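Local coordinates for 3',5'-cyclic-nucleotide phosphodiesterase 1 (Saccharomyces cerevisiae, PDB 4OJV), which belongs to the class-II cyclic-nucleotide phosphodiesterase family of the metallo-hydrolase clan and carries two zinc ions in its metal site, at residues A332-P336 against R337-L341; G43-Q46 against L47-L51. All blocks are in the same frame, centred on the assembly; numbering follows the deposited sequence.

Contact 1: A332-P336 against R337-L341; sequences AKRDP and RLTIL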
loop_
_atom_site.group_PDB
_atom_site.type_symbol
_atom_site.label_atom_id
_atom_site.label_comp_id
_atom_site.label_asym_id
_atom_site.label_seq_id
_atom_site.Cartn_x
_atom_site.Cartn_y
_atom_site.Cartn_z
ATOM N N ALA A 332 4.395 19.953 -8.459
ATOM C CA ALA A 332 5.347 20.835 -9.119
ATOM C C ALA A 332 5.429 20.526 -10.605
ATOM O O ALA A 332 4.983 19.474 -11.056
ATOM C CB ALA A 332 6.723 20.692 -8.485
ATOM N N LYS A 333 6.010 21.448 -11.369
ATOM C CA LYS A 333 6.139 21.255 -12.806
ATOM C C LYS A 333 7.160 20.172 -13.140
ATOM O O LYS A 333 6.976 19.422 -14.093
ATOM C CB LYS A 333 6.504 22.567 -13.505
ATOM C CG LYS A 333 5.396 23.610 -13.479
ATOM C CD LYS A 333 5.789 24.870 -14.236
ATOM C CE LYS A 333 4.644 25.870 -14.267
ATOM N NZ LYS A 333 4.984 27.086 -15.054
ATOM N N ARG A 334 8.223 20.086 -12.341
ATOM C CA ARG A 334 9.329 19.162 -12.617
ATOM C C ARG A 334 9.421 18.076 -11.552
ATOM O O ARG A 334 9.185 18.320 -10.367
ATOM C CB ARG A 334 10.648 19.935 -12.707
ATOM C CG ARG A 334 11.865 19.139 -13.175
ATOM C CD ARG A 334 12.809 20.015 -13.993
ATOM N NE ARG A 334 13.922 19.255 -14.569
ATOM C CZ ARG A 334 15.130 19.160 -14.035
ATOM N NH1 ARG A 334 15.410 19.776 -12.893
ATOM N NH2 ARG A 334 16.061 18.445 -14.655
ATOM N N ASP A 335 9.775 16.879 -12.000
ATOM C CA ASP A 335 9.967 15.730 -11.122
ATOM C C ASP A 335 10.938 16.110 -10.000
ATOM O O ASP A 335 12.082 16.491 -10.266
ATOM C CB ASP A 335 10.513 14.578 -11.973
ATOM C CG ASP A 335 10.513 13.225 -11.262
ATOM O OD1 ASP A 335 10.839 13.143 -10.057
ATOM O OD2 ASP A 335 10.212 12.233 -11.962
ATOM N N PRO A 336 10.489 16.021 -8.730
ATOM C CA PRO A 336 11.364 16.469 -7.648
ATOM C C PRO A 336 12.616 15.617 -7.505
ATOM O O PRO A 336 13.596 16.087 -6.952
ATOM C CB PRO A 336 10.482 16.343 -6.400
ATOM C CG PRO A 336 9.452 15.335 -6.767
ATOM C CD PRO A 336 9.178 15.576 -8.225
ATOM N N ARG A 337 12.600 14.385 -8.010
ATOM C CA ARG A 337 13.816 13.579 -7.977
ATOM C C ARG A 337 14.913 14.228 -8.823
ATOM O O ARG A 337 16.086 14.195 -8.452
ATOM C CB ARG A 337 13.536 12.169 -8.475
ATOM C CG ARG A 337 12.591 11.406 -7.554
ATOM C CD ARG A 337 12.144 10.083 -8.141
ATOM N NE ARG A 337 11.425 10.259 -9.401
ATOM C CZ ARG A 337 11.063 9.260 -10.194
ATOM N NH1 ARG A 337 11.337 8.004 -9.843
ATOM N NH2 ARG A 337 10.435 9.515 -11.336
ATOM N N LEU A 338 14.523 14.819 -9.953
ATOM C CA LEU A 338 15.481 15.504 -10.821
ATOM C C LEU A 338 15.952 16.801 -10.174
ATOM O O LEU A 338 17.147 17.101 -10.178
ATOM C CB LEU A 338 14.880 15.744 -12.208
ATOM C CG LEU A 338 14.507 14.481 -12.999
ATOM C CD1 LEU A 338 13.810 14.821 -14.309
ATOM C CD2 LEU A 338 15.727 13.601 -13.239
ATOM N N THR A 339 15.017 17.568 -9.610
ATOM C CA THR A 339 15.364 18.798 -8.901
ATOM C C THR A 339 16.353 18.516 -7.770
ATOM O O THR A 339 17.396 19.166 -7.648
ATOM C CB THR A 339 14.100 19.468 -8.349
ATOM O OG1 THR A 339 13.212 19.745 -9.437
ATOM C CG2 THR A 339 14.424 20.742 -7.572
ATOM N N ILE A 340 16.022 17.528 -6.945
ATOM C CA ILE A 340 16.856 17.147 -5.806
ATOM C C ILE A 340 18.238 16.665 -6.248
ATOM O O ILE A 340 19.251 17.047 -5.655
ATOM C CB ILE A 340 16.124 16.090 -4.941
ATOM C CG1 ILE A 340 15.027 16.778 -4.123
ATOM C CG2 ILE A 340 17.081 15.304 -4.057
ATOM C CD1 ILE A 340 13.937 15.843 -3.632
ATOM N N LEU A 341 18.280 15.857 -7.304
ATOM C CA LEU A 341 19.562 15.359 -7.798
ATOM C C LEU A 341 20.466 16.529 -8.216
ATOM O O LEU A 341 21.649 16.577 -7.860
ATOM C CB LEU A 341 19.358 14.372 -8.947
ATOM C CG LEU A 341 20.596 13.664 -9.488
ATOM C CD1 LEU A 341 21.303 12.857 -8.407
ATOM C CD2 LEU A 341 20.205 12.778 -10.660
HETATM O O HOH W 1 10.633 19.875 -8.652
HETATM O O HOH W 2 13.903 21.836 -10.989
#
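D335 and R337 are joined by a side-on salt bridge at the start of helix 336-350, which follows strand 321-325 and packs on strand 357-360; D335 is the N-cap. R337 NE donates to D335 OD1 at 3.0 Å and R337 NH2 to D335 OD2 at 2.8 Å, each oxygen using its syn lone pair, with carboxylate and guanidinium planes only 17° apart. R337 reaches back this way because its chain folds at chi3 (-61°). R337 N gives the capping bond to D335 OD1 at 3.0 Å, on its anti side and somewhat out of the carboxylate plane. S67 OG also bonds to D335 OD2, and R337 NH2 to P66 O.

Behind the cap the helical backbone bonds begin: T339 N donates to D335 O at 3.2 Å, and I340 N to P336 O at 2.8 Å.

The guanidinium of R334, salt-bridged through NH2 to E342, one turn beyond L338, lies with one face over L338 CB, 3.8 Å from R334 NH2. One water links R334 O to T339 OG1, and a second links R334 NH1 to the same hydroxyl.

The arginine thus fixes the carboxylate's rotation, and the helix dipole probably also stabilises its negative charge.

Contact 2: G43-Q46 against L47-L51; sequences GMYQ and LREML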
loop_
_atom_site.group_PDB
_atom_site.type_symbol
_atom_site.label_atom_id
_atom_site.label_comp_id
_atom_site.label_asym_id
_atom_site.label_seq_id
_atom_site.Cartn_x
_atom_site.Cartn_y
_atom_site.Cartn_z
ATOM N N GLY A 43 6.404 -4.715 -1.511
ATOM C CA GLY A 43 6.739 -6.131 -1.256
ATOM C C GLY A 43 6.348 -7.086 -2.392
ATOM O O GLY A 43 6.827 -6.931 -3.523
ATOM N N MET A 44 5.463 -8.052 -2.114
ATOM C CA MET A 44 5.044 -9.046 -3.120
ATOM C C MET A 44 4.594 -8.434 -4.428
ATOM O O MET A 44 4.922 -8.950 -5.498
ATOM C CB MET A 44 3.883 -9.899 -2.602
ATOM C CG MET A 44 4.249 -10.923 -1.559
ATOM S SD MET A 44 2.804 -11.900 -1.114
ATOM C CE MET A 44 2.815 -13.187 -2.341
ATOM N N TYR A 45 3.787 -7.381 -4.348
ATOM C CA TYR A 45 3.241 -6.766 -5.548
ATOM C C TYR A 45 4.371 -6.319 -6.465
ATOM O O TYR A 45 4.325 -6.513 -7.688
ATOM C CB TYR A 45 2.325 -5.594 -5.169
ATOM C CG TYR A 45 1.480 -5.059 -6.295
ATOM C CD1 TYR A 45 2.044 -4.255 -7.282
ATOM C CD2 TYR A 45 0.116 -5.337 -6.366
ATOM C CE1 TYR A 45 1.275 -3.742 -8.321
ATOM C CE2 TYR A 45 -0.660 -4.831 -7.396
ATOM C CZ TYR A 45 -0.076 -4.037 -8.368
ATOM O OH TYR A 45 -0.846 -3.529 -9.390
ATOM N N GLN A 46 5.399 -5.726 -5.870
ATOM C CA GLN A 46 6.499 -5.213 -6.658
ATOM C C GLN A 46 7.407 -6.320 -7.190
ATOM O O GLN A 46 7.876 -6.243 -8.332
ATOM C CB GLN A 46 7.291 -4.175 -5.858
ATOM C CG GLN A 46 8.348 -3.411 -6.660
ATOM C CD GLN A 46 7.878 -2.877 -8.013
ATOM O OE1 GLN A 46 6.771 -2.355 -8.155
ATOM N NE2 GLN A 46 8.736 -3.007 -9.019
ATOM N N LEU A 47 7.632 -7.360 -6.393
ATOM C CA LEU A 47 8.344 -8.536 -6.883
ATOM C C LEU A 47 7.652 -9.109 -8.114
ATOM O O LEU A 47 8.308 -9.441 -9.107
ATOM C CB LEU A 47 8.461 -9.595 -5.793
ATOM C CG LEU A 47 9.435 -9.240 -4.669
ATOM C CD1 LEU A 47 9.249 -10.166 -3.481
ATOM C CD2 LEU A 47 10.881 -9.262 -5.147
ATOM N N ARG A 48 6.327 -9.191 -8.066
ATOM C CA ARG A 48 5.567 -9.704 -9.200
ATOM C C ARG A 48 5.770 -8.848 -10.454
ATOM O O ARG A 48 5.958 -9.386 -11.552
ATOM C CB ARG A 48 4.087 -9.780 -8.855
ATOM C CG ARG A 48 3.253 -10.511 -9.899
ATOM C CD ARG A 48 1.825 -10.673 -9.433
ATOM N NE ARG A 48 1.175 -9.376 -9.291
ATOM C CZ ARG A 48 -0.038 -9.175 -8.783
ATOM N NH1 ARG A 48 -0.773 -10.189 -8.344
ATOM N NH2 ARG A 48 -0.517 -7.942 -8.710
ATOM N N GLU A 49 5.733 -7.526 -10.293
ATOM C CA GLU A 49 5.953 -6.608 -11.412
ATOM C C GLU A 49 7.306 -6.837 -12.052
ATOM O O GLU A 49 7.435 -6.840 -13.280
ATOM C CB GLU A 49 5.861 -5.157 -10.938
ATOM C CG GLU A 49 4.447 -4.652 -10.699
ATOM C CD GLU A 49 3.554 -4.773 -11.922
ATOM O OE1 GLU A 49 3.949 -4.317 -13.021
ATOM O OE2 GLU A 49 2.446 -5.316 -11.776
ATOM N N MET A 50 8.318 -7.035 -11.211
ATOM C CA MET A 50 9.678 -7.201 -11.688
ATOM C C MET A 50 9.842 -8.537 -12.396
ATOM O O MET A 50 10.625 -8.628 -13.339
ATOM C CB MET A 50 10.680 -7.030 -10.542
ATOM C CG MET A 50 10.671 -5.625 -9.948
ATOM S SD MET A 50 11.817 -5.376 -8.578
ATOM C CE MET A 50 13.362 -5.601 -9.438
ATOM N N LEU A 51 9.081 -9.547 -11.969
ATOM C CA LEU A 51 9.047 -10.848 -12.643
ATOM C C LEU A 51 8.392 -10.782 -14.035
ATOM O O LEU A 51 8.725 -11.581 -14.908
ATOM C CB LEU A 51 8.396 -11.927 -11.751
ATOM C CG LEU A 51 9.193 -12.388 -10.509
ATOM C CD1 LEU A 51 8.314 -13.075 -9.474
ATOM C CD2 LEU A 51 10.356 -13.300 -10.879
HETATM O O HOH W 3 2.072 -6.860 -9.579
#
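The carbonyl oxygen of Y45 accepts both the helical bond from E49 N, 3.1 Å away, and a bond from a water 3.0 Å away, in the first turns of helix 44-53, which follows strand 35-38 of the eight-stranded mixed sheet in this metallo-hydrolase fold. That water also donates to E49 OE2 and accepts from R48 NE, each at 2.7 Å, so one molecule ties the backbone to two side chains of the following turn. It lies in the guanidinium plane of R48, at the edge, and above one face of the Y45 ring near its rim.

A bend at chi3 (64°) brings the arginine's guanidinium aslant to the ring. R48 CZ stands 4.9 Å from the Y45 ring centroid in an off-centre cation-pi contact, the two planes 60° apart, with NH2 closest to CE2. E49 runs alongside the tyrosine, pointing the same way. The ring also stacks on Y18 of the second subunit, which places this group of side chains at the dimer interface.

G43 is the N-cap; L47 N donates to G43 O at 3.0 Å, and R48 N bonds to M44 O. On another side of the helix Q46, bent at chi2, crosses M50 obliquely, with Q46 NE2 3.4 Å from M50 CG.

In the fold
Both contacts lie at the beginnings of helices, 44-53 and 336-350, but the helices differ and the two sites do not touch; their nearest atoms are about 11 Å apart. Contact 1 is partly buried, joining a loop to a helix whose L341 packs on strand 357-360 of the seven-stranded sheet. Contact 2 is the more buried, wholly within one helical region, with R48 packed on helix 110-119. Direct ionic pairing dominates the former, whereas the latter relies on a cation-pi contact and a shared water. Both meet the second subunit: contact 1 through A332 O, and weakly K333 O, to N109 of that chain, contact 2 more extensively, through its E17, Y18 and F68.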